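Local coordinates for protein phosphoserine aminotransferase SerC (Cytophaga hutchinsonii ATCC 33406, PDB 3FFR) that probably catalyses the pyridoxal-phosphate-dependent transamination that links phosphoserine and 2-oxoglutarate with phosphohydroxypyruvate and glutamate, at residues V19-H22 against M23-L27; F66-S69 against A70-W74; D157-K160 against D161-I164; A344-L347 against E348-H351. One frame throughout, in Å; residues are numbered along the deposited sequence. Where two conformers were deposited one is given.

How the contacts relate
Four local contacts mark separate parts of a pyridoxal-phosphate enzyme that pairs into a dimer. Contact 2 lies nearest the active site: Thr71 holds the phosphate of the cofactor-modified residue 191, and its side chain is about 6 Å from a bound serine. Contacts 2 and 3 reach one seven-stranded sheet, through strands 62-67 and 163-167; their centres are 23 Å apart. Contact 1 sits in helix 19-28 and, like contact 2, touches the second subunit; their centres are 24 Å apart. Contact 4 starts the last helix, its nearest atoms about 8 Å from contact 1. Its His345 side chain is about 14 Å from a bound serine. Contacts 1 and 3 are farthest apart, 43 Å between centres.

Contact 1: residues V19-H22 against M23-L27; sequences VRQH and MITAL
Gln21 bends along the outside of helix 19-28 to meet Ile24 and Thr25, one turn further on. The whole stretch is a single alpha-helix with regular i to i+4 bonds. Met23 N gives to Val19 O at 2.8 Å, Ile24 N to Arg20 O, Thr25 N to Gln21 O and Ala26 N to His22 O. A chi1 of -177° carries Gln21 CG to the carbonyl side, opposite the backbone N. It then turns at chi2 (50°), which swings the amide across the next turn. Its NE2 comes 3.5 Å from Ile24 CB and 3.6 Å from Thr25 OG1, crossing both side chains at about a right angle. Gln21 was modelled in two conformers, so these amide contacts are doubtful; they hold for one of the two. Ile24 CG1 stands beside its own backbone N (chi1 -63°), and that choice brings CG1 to 3.3 Å from Arg20 O. The selenomethionine at Met23 sets CB 3.5 Å from Val19 O. Its chain then bends twice and leads off to Leu251 and to Met247 of the second subunit. The helix is part of the dimer interface. Ile24 packs on Ile24 of the second subunit, and Arg20 NH2 makes a salt bridge to Asp28 of that subunit. His22 uses both ring nitrogens. NE2 is hydrogen-bonded to Asp258 OD2 on helix 246-262. A water lies in the ring plane at the other nitrogen, 2.7 Å from His22 ND1 and 2.8 Å from Thr25 OG1.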
# COMPACT_ATOMS: atom_id res chain seq x y z
N VAL A 19 3.53 14.18 -14.13
CA VAL A 19 4.04 13.10 -13.30
C VAL A 19 5.41 12.66 -13.73
O VAL A 19 6.29 12.42 -12.88
CB VAL A 19 3.05 11.90 -13.19
CG1 VAL A 19 3.72 10.66 -12.58
CG2 VAL A 19 1.83 12.30 -12.34
N ARG A 20 5.65 12.57 -15.03
CA ARG A 20 6.99 12.12 -15.47
C ARG A 20 8.09 13.00 -14.90
O ARG A 20 9.08 12.50 -14.33
CB ARG A 20 7.09 12.05 -17.00
CG ARG A 20 8.42 11.53 -17.48
CD ARG A 20 8.52 11.48 -19.01
NE ARG A 20 9.77 10.79 -19.32
CZ ARG A 20 9.87 9.50 -19.64
NH1 ARG A 20 8.76 8.77 -19.80
NH2 ARG A 20 11.07 8.98 -19.85
N GLN A 21 7.94 14.30 -15.03
CA GLN A 21 9.01 15.16 -14.54
C GLN A 21 9.08 15.12 -13.02
O GLN A 21 10.19 15.13 -12.47
CB GLN A 21 8.99 16.59 -15.11
CG GLN A 21 10.20 17.43 -14.61
CD GLN A 21 11.58 16.74 -14.76
OE1 GLN A 21 12.02 16.44 -15.88
NE2 GLN A 21 12.28 16.54 -13.63
N HIS A 22 7.94 15.01 -12.35
CA HIS A 22 7.94 14.90 -10.88
C HIS A 22 8.60 13.64 -10.39
O HIS A 22 9.26 13.64 -9.33
CB HIS A 22 6.54 15.03 -10.26
CG HIS A 22 5.91 16.36 -10.47
ND1 HIS A 22 6.57 17.56 -10.24
CD2 HIS A 22 4.64 16.69 -10.81
CE1 HIS A 22 5.74 18.56 -10.48
NE2 HIS A 22 4.56 18.06 -10.81
N MSE A 23 8.46 12.56 -11.15
CA MSE A 23 9.08 11.29 -10.78
C MSE A 23 10.61 11.41 -10.95
O MSE A 23 11.41 10.83 -10.20
CB MSE A 23 8.57 10.13 -11.62
CG MSE A 23 9.14 8.77 -11.24
SE MSE A 23 8.44 8.16 -9.56
CE MSE A 23 6.83 7.29 -10.28
N ILE A 24 11.02 12.16 -11.96
CA ILE A 24 12.47 12.35 -12.16
C ILE A 24 13.01 13.13 -10.97
O ILE A 24 14.10 12.84 -10.43
CB ILE A 24 12.81 13.04 -13.47
CG1 ILE A 24 12.36 12.17 -14.63
CG2 ILE A 24 14.30 13.28 -13.55
CD1 ILE A 24 12.90 10.82 -14.60
N THR A 25 12.24 14.10 -10.52
CA THR A 25 12.62 14.86 -9.33
C THR A 25 12.72 13.94 -8.12
O THR A 25 13.66 14.04 -7.31
CB THR A 25 11.65 15.99 -9.04
OG1 THR A 25 11.60 16.88 -10.15
CG2 THR A 25 12.08 16.77 -7.82
N ALA A 26 11.76 13.03 -7.99
CA ALA A 26 11.74 12.06 -6.86
C ALA A 26 13.00 11.23 -6.84
O ALA A 26 13.59 10.97 -5.79
CB ALA A 26 10.48 11.12 -6.92
N LEU A 27 13.42 10.82 -8.03
CA LEU A 27 14.61 9.98 -8.12
C LEU A 27 15.83 10.81 -7.78
O LEU A 27 16.72 10.37 -7.02
CB LEU A 27 14.75 9.40 -9.53
CG LEU A 27 13.69 8.39 -9.94
CD1 LEU A 27 13.77 8.11 -11.45
CD2 LEU A 27 13.74 7.09 -9.08
O HOH W 1 9.16 18.24 -9.73

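Contact 2: residues F66-S69 against A70-W74; sequences FLAS and ATEIW
Leu67 lies across the carboxylate end of Glu72 at about a right angle. Its CB is 3.5 Å from Glu72 OE1, and its CD2 is 3.8 Å from Glu72 OE2. The apolar touch is to Ile73: both Leu67 CD1 and CD2 lie 4.0 Å from Ile73 CG1. Glu72 gets there because its CG is anti to the backbone N (chi1 -180°) and the chain stays extended beyond it. OE1 then accepts from Ala68 N at 3.0 Å. The bond is fairly straight, 159° at the hydrogen, and Ala68 N approaches OE1 nearly along its C-O axis. Ala68 CB also sits close, 3.4 Å from Glu72 OE1. OE2 has its own partners, a salt bridge to Arg76 NE and a hydrogen bond to His226 ND1. With an alanine here, Ala68 N would probably lose its acceptor, and Arg76 NE and His226 ND1 the carboxylate they share. The segment runs from the end of strand 62-67 into helix 70-81, and Ser69 is the N-cap. Ser69 OG accepts from Glu72 N at 3.0 Å. The helix bond from Ile73 N to Ser69 O is weak, at 3.3 Å. Glu72 returns its side-chain bond to Ala68 N, one residue before the cap, so this is not a true capping box. Ser69 N itself is buried without a partner. The first turn of the helix faces the cofactor, as in fold type I aminotransferases. Thr71 OG1 is hydrogen-bonded to phosphate oxygen OP3 of the modified residue at position 191. Ala68 packs on Ala68 of the second subunit.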
# COMPACT_ATOMS: atom_id res chain seq x y z
N PHE A 66 -3.59 8.89 5.20
CA PHE A 66 -3.08 8.08 4.10
C PHE A 66 -3.03 6.58 4.42
O PHE A 66 -2.51 6.14 5.46
CB PHE A 66 -1.69 8.52 3.67
CG PHE A 66 -1.62 9.95 3.20
CD1 PHE A 66 -2.37 10.39 2.11
CD2 PHE A 66 -0.82 10.86 3.84
CE1 PHE A 66 -2.30 11.71 1.67
CE2 PHE A 66 -0.74 12.18 3.41
CZ PHE A 66 -1.49 12.60 2.34
N LEU A 67 -3.60 5.82 3.49
CA LEU A 67 -3.67 4.35 3.53
C LEU A 67 -3.19 3.75 2.20
O LEU A 67 -2.69 4.48 1.32
CB LEU A 67 -5.05 3.83 3.93
CG LEU A 67 -5.57 4.34 5.29
CD1 LEU A 67 -6.17 5.74 5.22
CD2 LEU A 67 -6.61 3.33 5.90
N ALA A 68 -3.35 2.45 2.03
CA ALA A 68 -2.74 1.78 0.85
C ALA A 68 -3.62 1.79 -0.38
O ALA A 68 -3.15 1.74 -1.51
CB ALA A 68 -2.38 0.31 1.20
N SER A 69 -4.94 1.77 -0.14
CA SER A 69 -5.93 1.65 -1.23
C SER A 69 -7.30 2.08 -0.74
O SER A 69 -7.52 2.21 0.47
CB SER A 69 -6.02 0.16 -1.68
OG SER A 69 -6.44 -0.68 -0.61
N ALA A 70 -8.23 2.33 -1.67
CA ALA A 70 -9.62 2.67 -1.27
C ALA A 70 -10.29 1.44 -0.65
O ALA A 70 -11.09 1.54 0.27
CB ALA A 70 -10.46 3.24 -2.46
N THR A 71 -9.91 0.28 -1.16
CA THR A 71 -10.47 -0.99 -0.67
C THR A 71 -10.10 -1.20 0.81
O THR A 71 -10.93 -1.57 1.66
CB THR A 71 -10.03 -2.19 -1.53
OG1 THR A 71 -10.42 -1.97 -2.90
CG2 THR A 71 -10.66 -3.52 -1.05
N GLU A 72 -8.87 -0.84 1.15
CA GLU A 72 -8.45 -0.88 2.54
C GLU A 72 -9.36 0.04 3.39
O GLU A 72 -9.80 -0.34 4.48
CB GLU A 72 -7.00 -0.44 2.75
CG GLU A 72 -6.67 -0.52 4.22
CD GLU A 72 -5.29 -0.08 4.68
OE1 GLU A 72 -4.45 0.34 3.87
OE2 GLU A 72 -5.07 -0.18 5.93
N ILE A 73 -9.61 1.23 2.86
CA ILE A 73 -10.45 2.23 3.52
C ILE A 73 -11.88 1.67 3.77
O ILE A 73 -12.45 1.84 4.87
CB ILE A 73 -10.44 3.61 2.83
CG1 ILE A 73 -9.04 4.22 2.90
CG2 ILE A 73 -11.49 4.54 3.51
CD1 ILE A 73 -8.83 5.38 1.93
N TRP A 74 -12.43 0.95 2.80
CA TRP A 74 -13.75 0.31 3.06
C TRP A 74 -13.69 -0.53 4.36
O TRP A 74 -14.53 -0.48 5.24
CB TRP A 74 -14.15 -0.63 1.95
CG TRP A 74 -14.60 -0.03 0.68
CD1 TRP A 74 -15.03 1.24 0.44
CD2 TRP A 74 -14.71 -0.72 -0.57
NE1 TRP A 74 -15.40 1.39 -0.89
CE2 TRP A 74 -15.21 0.19 -1.52
CE3 TRP A 74 -14.45 -2.02 -0.96
CZ2 TRP A 74 -15.48 -0.19 -2.84
CZ3 TRP A 74 -14.68 -2.38 -2.26
CH2 TRP A 74 -15.17 -1.47 -3.19

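Contact 3: residues D157-K160 against D161-I164; sequences DKNK and DALI
Asn159 lays its side chain against Ala162, three residues on. Its CB is 4.0 Å from Ala162 CB. The next atom, CG, is anti to the backbone N (chi1 -176°), which puts the amide on the carbonyl side, toward Ala162, and it lies 3.7 Å from Ala162 CB. At the tip OD1 takes two weak bonds. One comes from Ala162 N at 3.1 Å and the other from Asp161 N at 3.3 Å, both bent, near 130° at the hydrogen. The other branch, ND2, leaves the turn and is hydrogen-bonded to Ala129 O, with weaker bonds to Pro128 O and Ala131 O. The Asn159 amide is thus gripped at both its oxygen and its nitrogen, which fixes its rotation. The backbone here is a type I beta turn from Asn159 to Ala162. Its closing bond runs from Ala162 N to Asn159 O at 3.2 Å, with the donor well above the carbonyl plane, 59° out of it. The weak bond from Asp161 N to OD1 has the pattern of an Asx turn, from Asn159 to Asp161. Ala162 N is shared between Asn159 O and OD1. The turn leads straight into strand 163-167, an inner strand of the seven-stranded sheet. Arg156 NH1 is hydrogen-bonded to Asn159 O and Ala162 O, and so spans the turn. Lys160 bends at chi4 and its NZ gives to Asp157 O at 3.0 Å. A water donates to Asp161 OD1 at 2.9 Å and, weakly, to Lys160 O. Asp161 OD2 makes a weak hydrogen bond to a polyether probably from the crystallisation liquor.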
# COMPACT_ATOMS: atom_id res chain seq x y z
N ASP A 157 -30.39 14.57 7.27
CA ASP A 157 -31.59 14.68 8.10
C ASP A 157 -32.37 13.39 8.26
O ASP A 157 -33.23 13.29 9.12
CB ASP A 157 -32.50 15.79 7.61
CG ASP A 157 -31.99 17.17 7.99
OD1 ASP A 157 -31.00 17.28 8.78
OD2 ASP A 157 -32.61 18.14 7.53
N LYS A 158 -32.04 12.40 7.44
CA LYS A 158 -32.71 11.09 7.51
C LYS A 158 -32.27 10.27 8.72
O LYS A 158 -32.99 9.39 9.20
CB LYS A 158 -32.47 10.29 6.23
CG LYS A 158 -33.01 10.95 4.99
CD LYS A 158 -32.78 10.03 3.79
CE LYS A 158 -33.13 10.70 2.46
NZ LYS A 158 -34.57 11.06 2.36
N ASN A 159 -31.06 10.52 9.18
CA ASN A 159 -30.52 9.88 10.38
C ASN A 159 -29.40 10.78 10.88
O ASN A 159 -28.27 10.68 10.45
CB ASN A 159 -30.03 8.44 10.12
CG ASN A 159 -29.58 7.73 11.37
OD1 ASN A 159 -29.05 8.36 12.29
ND2 ASN A 159 -29.71 6.39 11.40
N LYS A 160 -29.75 11.66 11.81
CA LYS A 160 -28.83 12.72 12.20
C LYS A 160 -27.57 12.24 12.88
O LYS A 160 -26.54 12.87 12.76
CB LYS A 160 -29.57 13.78 13.03
CG LYS A 160 -30.64 14.44 12.11
CD LYS A 160 -31.41 15.43 12.75
CE LYS A 160 -32.57 15.87 11.87
NZ LYS A 160 -33.55 14.77 11.71
N ASP A 161 -27.67 11.11 13.56
CA ASP A 161 -26.53 10.62 14.32
C ASP A 161 -25.60 9.74 13.51
O ASP A 161 -24.45 9.48 13.91
CB ASP A 161 -26.98 9.87 15.58
CG ASP A 161 -27.38 10.81 16.67
OD1 ASP A 161 -26.82 11.92 16.72
OD2 ASP A 161 -28.24 10.44 17.48
N ALA A 162 -26.07 9.29 12.37
CA ALA A 162 -25.24 8.41 11.52
C ALA A 162 -24.02 9.17 11.00
O ALA A 162 -24.05 10.40 10.82
CB ALA A 162 -26.03 7.86 10.35
N LEU A 163 -22.95 8.42 10.78
CA LEU A 163 -21.77 8.95 10.10
C LEU A 163 -21.97 8.68 8.63
O LEU A 163 -22.23 7.55 8.22
CB LEU A 163 -20.49 8.26 10.55
CG LEU A 163 -20.15 8.39 12.04
CD1 LEU A 163 -19.01 7.38 12.35
CD2 LEU A 163 -19.80 9.85 12.42
N ILE A 164 -21.86 9.74 7.83
CA ILE A 164 -22.01 9.64 6.37
C ILE A 164 -20.66 9.62 5.66
O ILE A 164 -19.89 10.58 5.71
CB ILE A 164 -22.93 10.77 5.80
CG1 ILE A 164 -24.30 10.74 6.46
CG2 ILE A 164 -23.08 10.61 4.27
CD1 ILE A 164 -25.23 11.90 6.07
O HOH W 2 -27.03 14.51 15.53

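Contact 4: residues A344-L347 against E348-H351; sequences AHSL and EQVH
Ser346 O and Leu347 O take the amides of Val350 and His351, at 3.0 Å to Val350 N and 2.8 Å to His351 N, as the chain passes from an extended Ser346 into helix 347-360. The side chains of Ser346 and Gln349 close this start. Ser346 OG stands between its own backbone N and carbonyl carbon (chi1 65°), which turns it toward the helix. It accepts from Gln349 N at 3.1 Å. Gln349 answers in the other direction. Its CG is beside the backbone N and the chain is extended from there, so it runs back along the first turn. OE1 takes Ser346 N at 2.8 Å in a nearly straight bond, 169° at the hydrogen, with the donor tilted 23° from the plane of the amide carbonyl. These two reciprocal bonds form a capping box, with Ser346 as the N-cap. The fit is close, since Gln349 CG lies 3.2 Å from Ser346 OG. OE1 also passes 3.4 Å from His345 CA. A leucine in place of Gln349 would probably leave Ser346 N without its acceptor and reduce the box to the single bond from the backbone N to Ser346 OG. Val350 CG2 lies 3.6 Å from Ser346 O, and the Val350 side chain touches Phe8 and Ile278. The preceding His345 is held from both ring nitrogens, NE2 to Tyr7 O and ND1 to Phe342 N, and its ring stacks on Phe8. The helix start is thereby set against strand 6-8, at one edge of the five-stranded sheet. Leu347 packs against helix 264-284.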
# COMPACT_ATOMS: atom_id res chain seq x y z
N ALA A 344 -6.15 14.40 -16.14
CA ALA A 344 -4.99 13.99 -16.98
C ALA A 344 -5.28 14.02 -18.44
O ALA A 344 -4.36 14.08 -19.27
CB ALA A 344 -4.49 12.59 -16.61
N HIS A 345 -6.56 13.94 -18.76
CA HIS A 345 -6.99 13.95 -20.18
C HIS A 345 -7.25 15.39 -20.59
O HIS A 345 -8.04 16.09 -19.97
CB HIS A 345 -8.26 13.11 -20.36
CG HIS A 345 -8.10 11.69 -19.91
ND1 HIS A 345 -8.69 11.20 -18.77
CD2 HIS A 345 -7.40 10.66 -20.45
CE1 HIS A 345 -8.34 9.93 -18.61
NE2 HIS A 345 -7.55 9.58 -19.61
N SER A 346 -6.55 15.84 -21.62
CA SER A 346 -6.74 17.21 -22.09
C SER A 346 -7.89 17.32 -23.06
O SER A 346 -8.34 16.34 -23.66
CB SER A 346 -5.50 17.74 -22.79
OG SER A 346 -5.27 16.99 -23.98
N LEU A 347 -8.31 18.55 -23.22
CA LEU A 347 -9.36 18.89 -24.17
C LEU A 347 -8.96 18.43 -25.56
O LEU A 347 -9.77 17.85 -26.31
CB LEU A 347 -9.61 20.40 -24.17
CG LEU A 347 -10.74 20.90 -25.07
CD1 LEU A 347 -12.06 20.29 -24.66
CD2 LEU A 347 -10.81 22.43 -25.02
N GLU A 348 -7.69 18.61 -25.89
CA GLU A 348 -7.26 18.24 -27.25
C GLU A 348 -7.28 16.74 -27.42
O GLU A 348 -7.65 16.27 -28.49
CB GLU A 348 -5.91 18.83 -27.66
CG GLU A 348 -5.53 18.46 -29.11
CD GLU A 348 -6.67 18.62 -30.13
OE1 GLU A 348 -7.29 19.72 -30.23
OE2 GLU A 348 -6.95 17.64 -30.87
N GLN A 349 -6.93 16.01 -26.37
CA GLN A 349 -6.95 14.55 -26.42
C GLN A 349 -8.39 14.04 -26.61
O GLN A 349 -8.66 13.15 -27.43
CB GLN A 349 -6.34 13.94 -25.16
CG GLN A 349 -4.81 14.07 -25.12
CD GLN A 349 -4.20 13.69 -23.78
OE1 GLN A 349 -4.81 13.90 -22.74
NE2 GLN A 349 -2.95 13.18 -23.80
N VAL A 350 -9.33 14.63 -25.88
CA VAL A 350 -10.74 14.23 -25.96
C VAL A 350 -11.30 14.58 -27.35
O VAL A 350 -12.05 13.81 -27.96
CB VAL A 350 -11.60 14.81 -24.82
CG1 VAL A 350 -13.07 14.56 -25.05
CG2 VAL A 350 -11.16 14.17 -23.48
N HIS A 351 -10.90 15.74 -27.83
CA HIS A 351 -11.30 16.18 -29.15
C HIS A 351 -10.84 15.16 -30.19
O HIS A 351 -11.58 14.82 -31.11
CB HIS A 351 -10.74 17.56 -29.48
CG HIS A 351 -11.31 18.15 -30.74
ND1 HIS A 351 -10.76 17.92 -31.98
CD2 HIS A 351 -12.40 18.93 -30.94
CE1 HIS A 351 -11.48 18.54 -32.90
NE2 HIS A 351 -12.48 19.16 -32.30